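Long-range contacts in hypothetical bacterial 6-phosphogluconolactonase (Bacteroides fragilis, PDB 3SCY), which probably hydrolyses 6-phosphogluconolactone to 6-phosphogluconate, acting as a lactonase built on a seven-bladed beta-propeller: residues Asp246-Val251 and Asn293-Lys298; Gly222-Leu227 and Ala237-Asp242; Lys271-Ser276 and Ala285-Asp290. One frame throughout, in Å; residues are numbered along the deposited sequence. Where two conformers were deposited one is given.

Contact 1: residues Asp246-Val251 and Asn293-Lys298; sequences DEIQTV and NGTLTK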
# COMPACT_ATOMS: atom_id res chain seq x y z
N ASP A 246 8.36 -13.54 13.26
CA ASP A 246 8.07 -14.02 14.60
C ASP A 246 7.24 -12.96 15.34
O ASP A 246 7.72 -11.85 15.56
CB ASP A 246 9.39 -14.35 15.34
CG ASP A 246 9.24 -14.96 16.72
OD1 ASP A 246 8.19 -15.60 16.98
OD2 ASP A 246 10.19 -14.84 17.53
N GLU A 247 5.99 -13.30 15.71
CA GLU A 247 5.09 -12.38 16.40
C GLU A 247 5.65 -11.99 17.78
O GLU A 247 6.01 -12.86 18.57
CB GLU A 247 3.70 -13.02 16.51
CG GLU A 247 2.62 -12.14 17.12
CD GLU A 247 1.19 -12.63 16.94
OE1 GLU A 247 0.91 -13.33 15.94
OE2 GLU A 247 0.34 -12.24 17.78
N ILE A 248 5.73 -10.67 18.06
CA ILE A 248 6.22 -10.18 19.37
C ILE A 248 5.15 -9.44 20.15
O ILE A 248 5.26 -9.34 21.37
CB ILE A 248 7.51 -9.33 19.28
CG1 ILE A 248 7.31 -8.10 18.35
CG2 ILE A 248 8.71 -10.21 18.83
CD1 ILE A 248 8.47 -7.10 18.25
N GLN A 249 4.12 -8.92 19.46
CA GLN A 249 3.07 -8.13 20.09
C GLN A 249 1.87 -7.97 19.20
O GLN A 249 2.01 -7.87 17.97
CB GLN A 249 3.63 -6.73 20.41
CG GLN A 249 2.85 -5.95 21.47
CD GLN A 249 3.29 -4.52 21.55
OE1 GLN A 249 3.98 -4.00 20.67
NE2 GLN A 249 2.88 -3.83 22.60
N THR A 250 0.67 -7.88 19.83
CA THR A 250 -0.59 -7.53 19.17
C THR A 250 -1.15 -6.34 19.95
O THR A 250 -1.27 -6.43 21.18
CB THR A 250 -1.60 -8.69 19.12
OG1 THR A 250 -1.09 -9.75 18.32
CG2 THR A 250 -2.96 -8.27 18.55
N VAL A 251 -1.50 -5.24 19.26
CA VAL A 251 -2.10 -4.04 19.87
C VAL A 251 -3.37 -3.69 19.12
O VAL A 251 -3.54 -4.05 17.97
CB VAL A 251 -1.15 -2.81 19.96
CG1 VAL A 251 0.06 -3.10 20.84
CG2 VAL A 251 -0.71 -2.33 18.57
N ASN A 293 13.29 -3.09 21.00
CA ASN A 293 12.54 -4.34 20.91
C ASN A 293 11.40 -4.28 19.89
O ASN A 293 10.74 -5.31 19.69
CB ASN A 293 12.04 -4.79 22.29
CG ASN A 293 11.23 -3.77 23.03
OD1 ASN A 293 10.40 -3.08 22.45
ND2 ASN A 293 11.46 -3.65 24.33
N GLY A 294 11.22 -3.15 19.21
CA GLY A 294 10.24 -2.98 18.14
C GLY A 294 8.77 -2.98 18.56
O GLY A 294 7.88 -2.91 17.71
N THR A 295 8.50 -3.02 19.87
CA THR A 295 7.13 -3.06 20.39
C THR A 295 6.48 -1.68 20.37
O THR A 295 7.17 -0.65 20.23
CB THR A 295 7.12 -3.67 21.81
OG1 THR A 295 8.00 -2.92 22.64
CG2 THR A 295 7.52 -5.15 21.81
N LEU A 296 5.16 -1.66 20.54
CA LEU A 296 4.35 -0.45 20.39
C LEU A 296 3.57 -0.09 21.64
O LEU A 296 3.03 -0.97 22.31
CB LEU A 296 3.33 -0.65 19.25
CG LEU A 296 3.89 -1.08 17.88
CD1 LEU A 296 2.79 -1.42 16.94
CD2 LEU A 296 4.78 0.01 17.27
N THR A 297 3.43 1.21 21.87
CA THR A 297 2.59 1.74 22.94
C THR A 297 1.78 2.90 22.30
O THR A 297 2.38 3.81 21.71
CB THR A 297 3.39 2.09 24.20
OG1 THR A 297 4.42 3.03 23.92
CG2 THR A 297 4.01 0.86 24.87
N LYS A 298 0.42 2.85 22.40
CA LYS A 298 -0.41 3.91 21.81
C LYS A 298 -0.17 5.22 22.53
O LYS A 298 -0.06 5.24 23.76
CB LYS A 298 -1.90 3.54 21.81
CG LYS A 298 -2.70 4.39 20.82
CD LYS A 298 -4.17 4.07 20.73
CE LYS A 298 -4.46 2.79 20.02
NZ LYS A 298 -5.92 2.49 20.03

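Contact 2: residues Gly222-Leu227 and Ala237-Asp242; sequences GKFAYL and AFRYAD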
# COMPACT_ATOMS: atom_id res chain seq x y z
N GLY A 222 15.02 -3.37 8.47
CA GLY A 222 14.40 -4.64 8.09
C GLY A 222 14.41 -5.72 9.17
O GLY A 222 14.32 -6.90 8.84
N LYS A 223 14.51 -5.34 10.46
CA LYS A 223 14.51 -6.29 11.59
C LYS A 223 13.11 -6.47 12.20
O LYS A 223 12.90 -7.39 13.00
CB LYS A 223 15.50 -5.83 12.68
CG LYS A 223 16.95 -5.97 12.25
CD LYS A 223 17.95 -5.22 13.16
CE LYS A 223 18.19 -5.81 14.54
NZ LYS A 223 17.18 -5.34 15.54
N PHE A 224 12.15 -5.60 11.84
CA PHE A 224 10.79 -5.69 12.35
C PHE A 224 9.81 -5.47 11.23
O PHE A 224 10.12 -4.73 10.29
CB PHE A 224 10.53 -4.66 13.46
CG PHE A 224 11.37 -4.87 14.69
CD1 PHE A 224 11.06 -5.88 15.59
CD2 PHE A 224 12.50 -4.11 14.92
CE1 PHE A 224 11.85 -6.10 16.72
CE2 PHE A 224 13.29 -4.32 16.05
CZ PHE A 224 12.97 -5.32 16.94
N ALA A 225 8.65 -6.11 11.33
CA ALA A 225 7.56 -5.93 10.39
C ALA A 225 6.29 -5.64 11.17
O ALA A 225 6.16 -6.04 12.33
CB ALA A 225 7.39 -7.15 9.50
N TYR A 226 5.35 -4.96 10.54
CA TYR A 226 4.10 -4.58 11.19
C TYR A 226 2.95 -4.81 10.25
O TYR A 226 3.02 -4.42 9.08
CB TYR A 226 4.14 -3.11 11.64
CG TYR A 226 5.27 -2.85 12.60
CD1 TYR A 226 5.09 -2.99 13.97
CD2 TYR A 226 6.51 -2.42 12.14
CE1 TYR A 226 6.15 -2.81 14.86
CE2 TYR A 226 7.58 -2.24 13.02
CZ TYR A 226 7.39 -2.42 14.38
OH TYR A 226 8.45 -2.21 15.22
N LEU A 227 1.93 -5.49 10.74
CA LEU A 227 0.76 -5.82 9.97
C LEU A 227 -0.48 -5.16 10.53
O LEU A 227 -0.68 -5.18 11.74
CB LEU A 227 0.57 -7.36 10.01
CG LEU A 227 -0.74 -7.94 9.48
CD1 LEU A 227 -0.81 -7.84 7.96
CD2 LEU A 227 -0.90 -9.42 9.93
N ALA A 237 2.98 -6.83 15.57
CA ALA A 237 4.40 -6.55 15.44
C ALA A 237 5.15 -7.85 15.36
O ALA A 237 4.86 -8.79 16.11
CB ALA A 237 4.90 -5.73 16.63
N PHE A 238 6.08 -7.93 14.43
CA PHE A 238 6.91 -9.10 14.24
C PHE A 238 8.35 -8.79 14.19
O PHE A 238 8.76 -7.73 13.67
CB PHE A 238 6.62 -9.75 12.85
CG PHE A 238 5.21 -10.19 12.55
CD1 PHE A 238 4.33 -9.34 11.89
CD2 PHE A 238 4.81 -11.51 12.78
CE1 PHE A 238 3.04 -9.76 11.55
CE2 PHE A 238 3.54 -11.94 12.41
CZ PHE A 238 2.65 -11.07 11.82
N ARG A 239 9.15 -9.75 14.66
CA ARG A 239 10.58 -9.72 14.46
C ARG A 239 10.76 -10.32 13.07
O ARG A 239 10.08 -11.31 12.75
CB ARG A 239 11.30 -10.51 15.58
CG ARG A 239 12.81 -10.43 15.51
CD ARG A 239 13.48 -10.87 16.81
NE ARG A 239 14.26 -9.79 17.41
CZ ARG A 239 13.83 -9.02 18.40
NH1 ARG A 239 12.64 -9.22 18.94
NH2 ARG A 239 14.61 -8.05 18.88
N TYR A 240 11.58 -9.71 12.21
CA TYR A 240 11.81 -10.26 10.87
C TYR A 240 13.30 -10.54 10.68
O TYR A 240 14.12 -9.65 10.89
CB TYR A 240 11.27 -9.41 9.69
CG TYR A 240 11.69 -10.01 8.37
CD1 TYR A 240 11.02 -11.09 7.82
CD2 TYR A 240 12.85 -9.57 7.72
CE1 TYR A 240 11.48 -11.73 6.67
CE2 TYR A 240 13.30 -10.18 6.55
CZ TYR A 240 12.60 -11.26 6.03
OH TYR A 240 13.07 -11.87 4.88
N ALA A 241 13.64 -11.76 10.24
CA ALA A 241 15.03 -12.13 9.92
C ALA A 241 15.04 -13.36 9.09
O ALA A 241 14.33 -14.31 9.42
CB ALA A 241 15.86 -12.37 11.19
N ASP A 242 15.82 -13.35 8.01
CA ASP A 242 16.11 -14.48 7.11
C ASP A 242 14.85 -15.27 6.71
O ASP A 242 14.80 -16.50 6.85
CB ASP A 242 17.14 -15.42 7.77
CG ASP A 242 18.42 -14.73 8.25
OD1 ASP A 242 19.09 -14.07 7.41
OD2 ASP A 242 18.75 -14.87 9.45

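Contact 3: residues Lys271-Ser276 and Ala285-Asp290; sequences KYLYAS and AIFKVD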
# COMPACT_ATOMS: atom_id res chain seq x y z
N LYS A 271 10.42 6.23 14.80
CA LYS A 271 9.99 6.44 16.18
C LYS A 271 8.47 6.26 16.41
O LYS A 271 8.07 5.98 17.55
CB LYS A 271 10.40 7.83 16.66
CG LYS A 271 11.88 7.91 17.01
CD LYS A 271 12.21 9.19 17.76
CE LYS A 271 13.68 9.30 18.08
NZ LYS A 271 13.98 10.53 18.87
N TYR A 272 7.65 6.40 15.35
CA TYR A 272 6.21 6.27 15.50
C TYR A 272 5.62 5.47 14.41
O TYR A 272 6.15 5.45 13.30
CB TYR A 272 5.51 7.66 15.54
CG TYR A 272 5.87 8.45 16.77
CD1 TYR A 272 5.21 8.25 17.98
CD2 TYR A 272 6.95 9.34 16.75
CE1 TYR A 272 5.62 8.91 19.14
CE2 TYR A 272 7.36 9.99 17.90
CZ TYR A 272 6.68 9.79 19.09
OH TYR A 272 7.11 10.42 20.23
N LEU A 273 4.56 4.75 14.75
CA LEU A 273 3.78 3.93 13.83
C LEU A 273 2.36 4.50 13.80
O LEU A 273 1.78 4.82 14.84
CB LEU A 273 3.78 2.46 14.26
CG LEU A 273 3.05 1.52 13.26
CD1 LEU A 273 3.82 0.28 13.03
CD2 LEU A 273 1.62 1.20 13.70
N TYR A 274 1.77 4.54 12.60
CA TYR A 274 0.42 5.04 12.41
C TYR A 274 -0.42 3.99 11.71
O TYR A 274 0.06 3.32 10.79
CB TYR A 274 0.46 6.33 11.54
CG TYR A 274 1.25 7.43 12.20
CD1 TYR A 274 2.63 7.51 12.07
CD2 TYR A 274 0.60 8.41 12.96
CE1 TYR A 274 3.37 8.49 12.74
CE2 TYR A 274 1.32 9.44 13.57
CZ TYR A 274 2.71 9.46 13.48
OH TYR A 274 3.40 10.45 14.13
N ALA A 275 -1.69 3.87 12.12
CA ALA A 275 -2.59 2.91 11.51
C ALA A 275 -3.96 3.52 11.38
O ALA A 275 -4.43 4.15 12.34
CB ALA A 275 -2.64 1.62 12.33
N SER A 276 -4.60 3.42 10.21
CA SER A 276 -5.89 4.06 10.03
C SER A 276 -7.06 3.12 10.23
O SER A 276 -6.93 1.90 10.08
CB SER A 276 -5.98 4.73 8.66
OG SER A 276 -6.04 3.79 7.58
N ALA A 285 -4.61 5.95 14.40
CA ALA A 285 -4.05 5.61 15.71
C ALA A 285 -2.55 5.84 15.64
O ALA A 285 -1.91 5.54 14.61
CB ALA A 285 -4.36 4.16 16.05
N ILE A 286 -1.98 6.39 16.71
CA ILE A 286 -0.57 6.75 16.78
C ILE A 286 0.11 5.95 17.88
O ILE A 286 -0.33 6.00 19.04
CB ILE A 286 -0.40 8.26 17.03
CG1 ILE A 286 -1.32 9.09 16.06
CG2 ILE A 286 1.10 8.66 16.97
CD1 ILE A 286 -1.40 10.61 16.39
N PHE A 287 1.18 5.26 17.51
CA PHE A 287 1.97 4.44 18.44
C PHE A 287 3.40 4.86 18.48
O PHE A 287 4.00 5.19 17.45
CB PHE A 287 1.92 2.97 18.06
CG PHE A 287 0.54 2.36 18.00
CD1 PHE A 287 -0.22 2.44 16.85
CD2 PHE A 287 0.03 1.67 19.10
CE1 PHE A 287 -1.49 1.87 16.79
CE2 PHE A 287 -1.24 1.07 19.03
CZ PHE A 287 -1.98 1.15 17.87
N LYS A 288 3.98 4.82 19.68
CA LYS A 288 5.40 5.07 19.88
C LYS A 288 6.10 3.74 19.75
O LYS A 288 5.64 2.76 20.32
CB LYS A 288 5.66 5.67 21.28
CG LYS A 288 7.11 6.04 21.51
CD LYS A 288 7.33 6.71 22.89
CE LYS A 288 8.33 7.84 22.79
NZ LYS A 288 9.63 7.41 22.21
N VAL A 289 7.17 3.69 18.95
CA VAL A 289 7.93 2.47 18.74
C VAL A 289 9.11 2.44 19.70
O VAL A 289 9.86 3.41 19.78
CB VAL A 289 8.42 2.39 17.27
CG1 VAL A 289 9.26 1.13 17.04
CG2 VAL A 289 7.23 2.43 16.29
N ASP A 290 9.29 1.31 20.39
CA ASP A 290 10.48 1.11 21.21
C ASP A 290 11.54 0.66 20.21
O ASP A 290 11.38 -0.40 19.59
CB ASP A 290 10.20 0.09 22.32
CG ASP A 290 11.39 -0.15 23.25
OD1 ASP A 290 12.38 -0.77 22.80
OD2 ASP A 290 11.32 0.25 24.42
O HOH W 1 9.98 6.01 19.69

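Contact 1: residues Asp246-Val251 and Asn293-Lys298
Gln249 reaches across from the outermost strand of one blade of the seven-bladed propeller to Leu296, at the start of the outermost strand of the next. The two blades meet here through side chains, because the nearest backbone pair, Gln249 and Thr295, is still 6.5 Å apart between CA atoms.

The polar part is a two-point grip by one amide. Gln249 OE1 accepts from Leu296 N at 2.6 Å, with the donor in the carbonyl plane on a lone pair. From the same amide, Gln249 NE2 donates to Leu296 O at 2.9 Å, the acceptor tilted 16° out of the amide plane. Both backbone polar atoms of Leu296 are thus answered by a side chain standing in for a neighbouring strand, and the paired bonds should fix the rotation of the amide. The chain gets there by being stretched: CG lies anti to the backbone N (chi1 -160°) and the rest runs on extended.

Apolar contacts flank this bridge. On one flank, Val251 and Leu296 cross at about a right angle, Val251 CG2 lying 4.0 Å from Leu296 CD1. On the other, Ile248 sends its CD1 over the turn that precedes strand 296-303, reaching Thr295 CG2 at 4.2 Å. Ile248 and Gln249 both face Ala237 of their own sheet, a classic beta bulge, and as neighbours in it both point toward the adjoining blade.

The turn under Ile248 is braced from within. In the Asn293 conformer given, OD1 accepts from Thr295 N at 3.2 Å, an Asx turn, while the methyl Ile248 CD1 presses to 3.2 Å from the carbonyl oxygen Asn293 O.

Contact 2: residues Gly222-Leu227 and Ala237-Asp242
Ala225 and Phe238 form the hydrogen-bonded pair at the heart of this antiparallel hairpin, each satisfying the other's backbone. Ala225 N donates to Phe238 O at 2.8 Å, and Phe238 N returns the bond to Ala225 O at the same length. One step toward the mouth of the hairpin, Tyr240 N gives an almost straight bond to Lys223 O, 2.8 Å long; it arrives from well above the carbonyl plane, 57° out of it. Phe238 O takes a second, weaker contact from Phe224 CA, at 3.2 Å.

Phe224 with Arg239, and Tyr226 with Ala237, are the non-hydrogen-bonded pairs, so their backbones look outward. Phe224 N donates to Asn219 OD1 and Tyr226 bonds to Ile217 on one side of the hairpin, while Arg239 and Ala237 bond to strand 244-252 on the other.

The side-chain polar ends find partners farther off. Tyr226 OH bonds to Gly294 O in the neighbouring blade, while its ring meets Ala237 obliquely, with Tyr226 CE1 3.6 Å from Ala237 CB. Tyr240 OH hydrogen-bonds to Asp165 OD2; the edge of its ring brings CD2 to 3.2 Å from Gly222 O. Arg239, modelled in two conformers, runs alongside Phe224 in the one given, one face of its guanidinium over Phe224 CE1 and the two planes 73° apart.

Across the sheet from Phe224 and Tyr226, Ala225 packs on Phe238, whose ring edge brings CE1 to 3.8 Å from Leu227 CB. Strands 224-229 and 234-241 are the two middle strands of a four-stranded antiparallel blade, the repeating unit of the beta-propeller fold.

Contact 3: residues Lys271-Ser276 and Ala285-Asp290
Phe287 turns the edge of its ring to Leu273 O, which lies near the ring plane 3.7 Å from Phe287 CD1, and the same corner meets Leu273 CD2. The rings of Tyr272 and Tyr274, on the other side of the sheet, are approached obliquely. Tyr274 lies beside Ile286, its CE2 3.5 Å from Ile286 CG2; Tyr272 CE1 sits 3.9 Å from Lys288 CB. With CG anti to its carbonyl carbon (chi1 -62°), Tyr274 swings its ring over toward Ile286.

Between the two faces, backbone bonds join Leu273 with Phe287 and Ala275 with Ala285, two each, and Val289 N donates to Lys271 O. At the Lys271 end of the hairpin, away from its turn, one water donates to Lys271 O and Val289 O and accepts from Lys288 NZ at 2.9 Å, tying both strands together.

Strands 272-277 and 283-289 form the central hairpin of their blade, between strands 261-266 and 296-303. Leu273 and Val289 pack on Tyr226 of strand 224-229 in the preceding blade. From the other face, Tyr274 lies on strand 310-313, and its OH bonds to Gly340 O and Arg335 NE.

Following the chain from the N terminus, contact 2 comes first and closes a short hairpin, with nine residues between its segments. The chain then turns straight into strand 244-252, where contact 1 opens; 41 residues pass before 293-298 closes it. Contact 3, another hairpin, is nested inside that loop, and no two contacts cross. Contacts 2 and 3 form the central strand pairs of two successive four-stranded blades, while contact 1 joins the outermost strands of the same two. Strand 244-252 pairs with 234-241 of contact 2, and strand 296-303 with 283-289 of contact 3, so contact 1 bridges the two blades at their outer strands.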